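PDB 1QO8: probable fumarate reductase Ifc3 from Shewanella frigidimarina, which catalyses the essentially one-way reduction of fumarate to succinate, using FAD and four covalently bound c-type hemes, and may take part in electron transport to iron(III). Local coordinates for residues G312-K315 with E316-A319; G387-F390 with I391-T395. One frame throughout, in Å; residues are numbered along the deposited sequence.

Contact 1: residues G312-K315 with E316-A319; sequences GMNK and EMIA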
# COMPACT_ATOMS: atom_id res chain seq x y z
N GLY A 312 3.90 -12.20 -5.14
CA GLY A 312 4.58 -11.77 -6.41
C GLY A 312 3.88 -12.23 -7.63
O GLY A 312 4.15 -11.66 -8.72
N MET A 313 2.96 -13.23 -7.60
CA MET A 313 2.25 -13.60 -8.83
C MET A 313 0.84 -13.00 -8.86
O MET A 313 0.04 -13.21 -9.78
CB MET A 313 2.09 -15.13 -8.88
CG MET A 313 3.48 -15.83 -8.79
SD MET A 313 4.19 -15.69 -10.44
CE MET A 313 3.41 -16.89 -11.51
N ASN A 314 0.55 -12.10 -7.91
CA ASN A 314 -0.79 -11.45 -8.00
C ASN A 314 -0.54 -10.19 -8.81
O ASN A 314 0.01 -9.19 -8.32
CB ASN A 314 -1.29 -11.13 -6.55
CG ASN A 314 -2.74 -10.63 -6.57
OD1 ASN A 314 -3.65 -11.13 -5.86
ND2 ASN A 314 -2.99 -9.72 -7.47
N LYS A 315 -0.96 -10.17 -10.05
CA LYS A 315 -0.81 -9.07 -10.97
C LYS A 315 -1.52 -7.77 -10.57
O LYS A 315 -0.99 -6.67 -10.88
CB LYS A 315 -1.37 -9.51 -12.34
CG LYS A 315 -0.31 -10.50 -13.00
CD LYS A 315 -0.88 -10.83 -14.38
CE LYS A 315 0.10 -11.47 -15.35
NZ LYS A 315 0.28 -12.93 -15.12
N GLU A 316 -2.66 -7.89 -9.91
CA GLU A 316 -3.38 -6.66 -9.50
C GLU A 316 -2.67 -6.05 -8.31
O GLU A 316 -2.50 -4.82 -8.28
CB GLU A 316 -4.86 -6.99 -9.09
CG GLU A 316 -5.44 -5.72 -8.46
CD GLU A 316 -6.90 -5.71 -8.05
OE1 GLU A 316 -7.66 -6.52 -8.61
OE2 GLU A 316 -7.24 -4.88 -7.18
N MET A 317 -2.24 -6.87 -7.34
CA MET A 317 -1.54 -6.30 -6.22
C MET A 317 -0.21 -5.65 -6.68
O MET A 317 0.17 -4.55 -6.30
CB MET A 317 -1.26 -7.39 -5.15
CG MET A 317 -2.53 -7.89 -4.45
SD MET A 317 -2.22 -9.23 -3.32
CE MET A 317 -1.26 -8.61 -1.98
N ILE A 318 0.58 -6.38 -7.51
CA ILE A 318 1.82 -5.79 -8.05
C ILE A 318 1.58 -4.49 -8.81
O ILE A 318 2.29 -3.55 -8.55
CB ILE A 318 2.54 -6.78 -9.05
CG1 ILE A 318 2.96 -7.99 -8.23
CG2 ILE A 318 3.66 -6.07 -9.80
CD1 ILE A 318 4.07 -7.85 -7.22
N ALA A 319 0.64 -4.41 -9.73
CA ALA A 319 0.31 -3.24 -10.50
C ALA A 319 -0.15 -2.11 -9.55
O ALA A 319 0.30 -0.99 -9.73
CB ALA A 319 -0.77 -3.49 -11.54
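The chain from Gly312 to Lys315 bends into the first turn of helix 315-321, where two successive i to i+4 backbone hydrogen bonds run from Ile318 N to Asn314 O (3.0 Å) and from Ala319 N to Lys315 O (3.0 Å), the first joining the helix to its N-cap residue and the second lying within its first turn. This is a helix N-terminus with Asn314 at the N-cap position. Asn314 carries most of the side-chain contact. Its CG stands anti to the backbone N (chi1 -172°), which swings the amide group back over the first turn and beside Met317. There the two side chains cross at about a right angle, with Met317 CG 3.5 Å from Asn314 CG and Met317 SD 3.6 Å from the same carbon. The bend at chi3 (67°) turns Met317 CE, beyond the sulfur, off the line of the chain. Cutting Asn314 back to an alanine removes the amide and would probably leave CG and SD of Met317 without the flat group they lie against, opening a gap beside the first turn. The packing continues outward: Leu342 of helix 339-346 touches both Asn314 and Met317, and Tyr320 of the second subunit packs on Met317 and Glu316. The side chain of Asn314 lies about 6 Å from that of Asp339, an FAD-binding residue, so this helix start lies near the cofactor site. On the side of Gly312, Ile318 leans toward the preceding loop, its CG1 3.2 Å from Asn314 O and its CD1 4.0 Å from Gly312 CA.

Contact 2: residues G387-F390 with I391-T395; sequences GNRF and ISELT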
# COMPACT_ATOMS: atom_id res chain seq x y z
N GLY A 387 18.48 -7.86 -31.64
CA GLY A 387 19.88 -8.26 -31.64
C GLY A 387 20.87 -7.14 -31.37
O GLY A 387 22.04 -7.39 -31.63
N ASN A 388 20.49 -6.04 -30.74
CA ASN A 388 21.35 -4.95 -30.39
C ASN A 388 21.63 -4.89 -28.89
O ASN A 388 20.72 -5.07 -28.08
CB ASN A 388 20.69 -3.57 -30.79
CG ASN A 388 20.48 -3.57 -32.30
OD1 ASN A 388 21.43 -3.89 -33.03
ND2 ASN A 388 19.33 -3.34 -32.90
N ARG A 389 22.85 -4.59 -28.49
CA ARG A 389 23.22 -4.40 -27.10
C ARG A 389 22.56 -3.09 -26.69
O ARG A 389 22.25 -2.40 -27.64
CB ARG A 389 24.78 -4.33 -26.94
CG ARG A 389 25.43 -5.73 -27.13
CD ARG A 389 27.00 -5.55 -27.14
NE ARG A 389 27.39 -5.31 -25.78
CZ ARG A 389 28.22 -4.34 -25.36
NH1 ARG A 389 28.79 -3.63 -26.36
NH2 ARG A 389 28.58 -4.25 -24.10
N PHE A 390 22.35 -2.77 -25.43
CA PHE A 390 21.57 -1.58 -25.11
C PHE A 390 22.14 -1.12 -23.78
O PHE A 390 21.83 -0.09 -23.29
CB PHE A 390 20.06 -1.77 -24.90
CG PHE A 390 19.70 -3.05 -24.17
CD1 PHE A 390 19.61 -4.23 -24.84
CD2 PHE A 390 19.43 -3.06 -22.81
CE1 PHE A 390 19.31 -5.41 -24.14
CE2 PHE A 390 19.17 -4.21 -22.06
CZ PHE A 390 19.07 -5.38 -22.77
N ILE A 391 23.16 -1.76 -23.24
CA ILE A 391 23.68 -1.38 -21.93
C ILE A 391 24.88 -2.31 -21.66
O ILE A 391 25.00 -3.34 -22.33
CB ILE A 391 22.67 -1.41 -20.78
CG1 ILE A 391 23.34 -0.67 -19.60
CG2 ILE A 391 22.17 -2.78 -20.33
CD1 ILE A 391 22.37 -0.12 -18.56
N SER A 392 25.80 -1.85 -20.83
CA SER A 392 26.84 -2.76 -20.42
C SER A 392 26.28 -3.97 -19.64
O SER A 392 25.54 -3.73 -18.68
CB SER A 392 27.82 -2.05 -19.52
OG SER A 392 28.77 -2.95 -18.91
N GLU A 393 26.84 -5.14 -19.92
CA GLU A 393 26.32 -6.36 -19.24
C GLU A 393 26.81 -6.40 -17.82
O GLU A 393 26.33 -7.17 -16.99
CB GLU A 393 26.72 -7.55 -20.03
CG GLU A 393 26.03 -7.67 -21.39
CD GLU A 393 26.76 -6.88 -22.49
OE1 GLU A 393 27.72 -6.14 -22.15
OE2 GLU A 393 26.36 -7.06 -23.66
N LEU A 394 27.87 -5.62 -17.50
CA LEU A 394 28.27 -5.49 -16.10
C LEU A 394 27.68 -4.29 -15.37
O LEU A 394 28.22 -4.06 -14.28
CB LEU A 394 29.82 -5.42 -16.03
CG LEU A 394 30.55 -6.46 -16.86
CD1 LEU A 394 32.08 -6.33 -16.72
CD2 LEU A 394 30.13 -7.93 -16.56
N THR A 395 26.59 -3.61 -15.76
CA THR A 395 25.99 -2.65 -14.89
C THR A 395 25.45 -3.27 -13.58
O THR A 395 25.47 -4.48 -13.40
CB THR A 395 24.69 -2.01 -15.41
OG1 THR A 395 24.16 -2.66 -16.57
CG2 THR A 395 24.68 -0.54 -15.40
O HOH W 1 23.12 -4.86 -23.61
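A side-on, two-pronged salt bridge between Arg389 and Glu393 ties together the loop that leads from strand 381-383 to helix 397-405. Arg389 NE gives a nearly straight bond to Glu393 OE2 (2.9 Å), and its NH2 another to Glu393 OE1 (2.8 Å). Each oxygen receives its donor on the syn lone pair, and the guanidinium and carboxylate planes are only 8° apart, so the pair meets edge to edge and each group limits the rotation of the other. Bends in both chains bring the groups together: Arg389 turns at chi3 (75°) and Glu393 at chi2 (86°). Further partners extend the network in this largely buried spot, since Arg389 NH1 forms a salt bridge with Asp472 and Glu393 OE2 also accepts from the backbone N of Met382 in strand 381-383.

Phe390 and Ile391 pack as neighbours, with Ile391 CG2 3.7 Å from Phe390 CD2. A water links their backbones, accepting from Phe390 N and donating to Ile391 O. The same water sits above one face of the Phe390 ring, over its centre. Beyond Ile391 the chain closes a type I beta turn from Ser392 to Thr395, just ahead of Arg397, probably the proton donor, as in related fumarate reductases. Ser392 O takes both Thr395 N (3.1 Å) and Thr395 OG1 (2.7 Å), while Ser392 OG accepts from Leu394 N at 3.2 Å in an ST turn.

Overall arrangement
Both contacts are local and lie in the flavoprotein part of the chain, contact 1 first in sequence, yet they occupy separate parts of the molecule: their centres are 28 Å apart and their nearest atoms about 20 Å. Contact 1 follows strand 303-306 of the parallel five-stranded sheet and lies near the FAD and the second subunit. Contact 2 follows strand 381-383 of the mixed seven-stranded sheet, out in a lobe that probably corresponds to the mobile capping domain of this family. Contact 1 therefore probably belongs to the cofactor-binding body, and contact 2 to the part that also carries the probable proton donor, caught here in the open conformation.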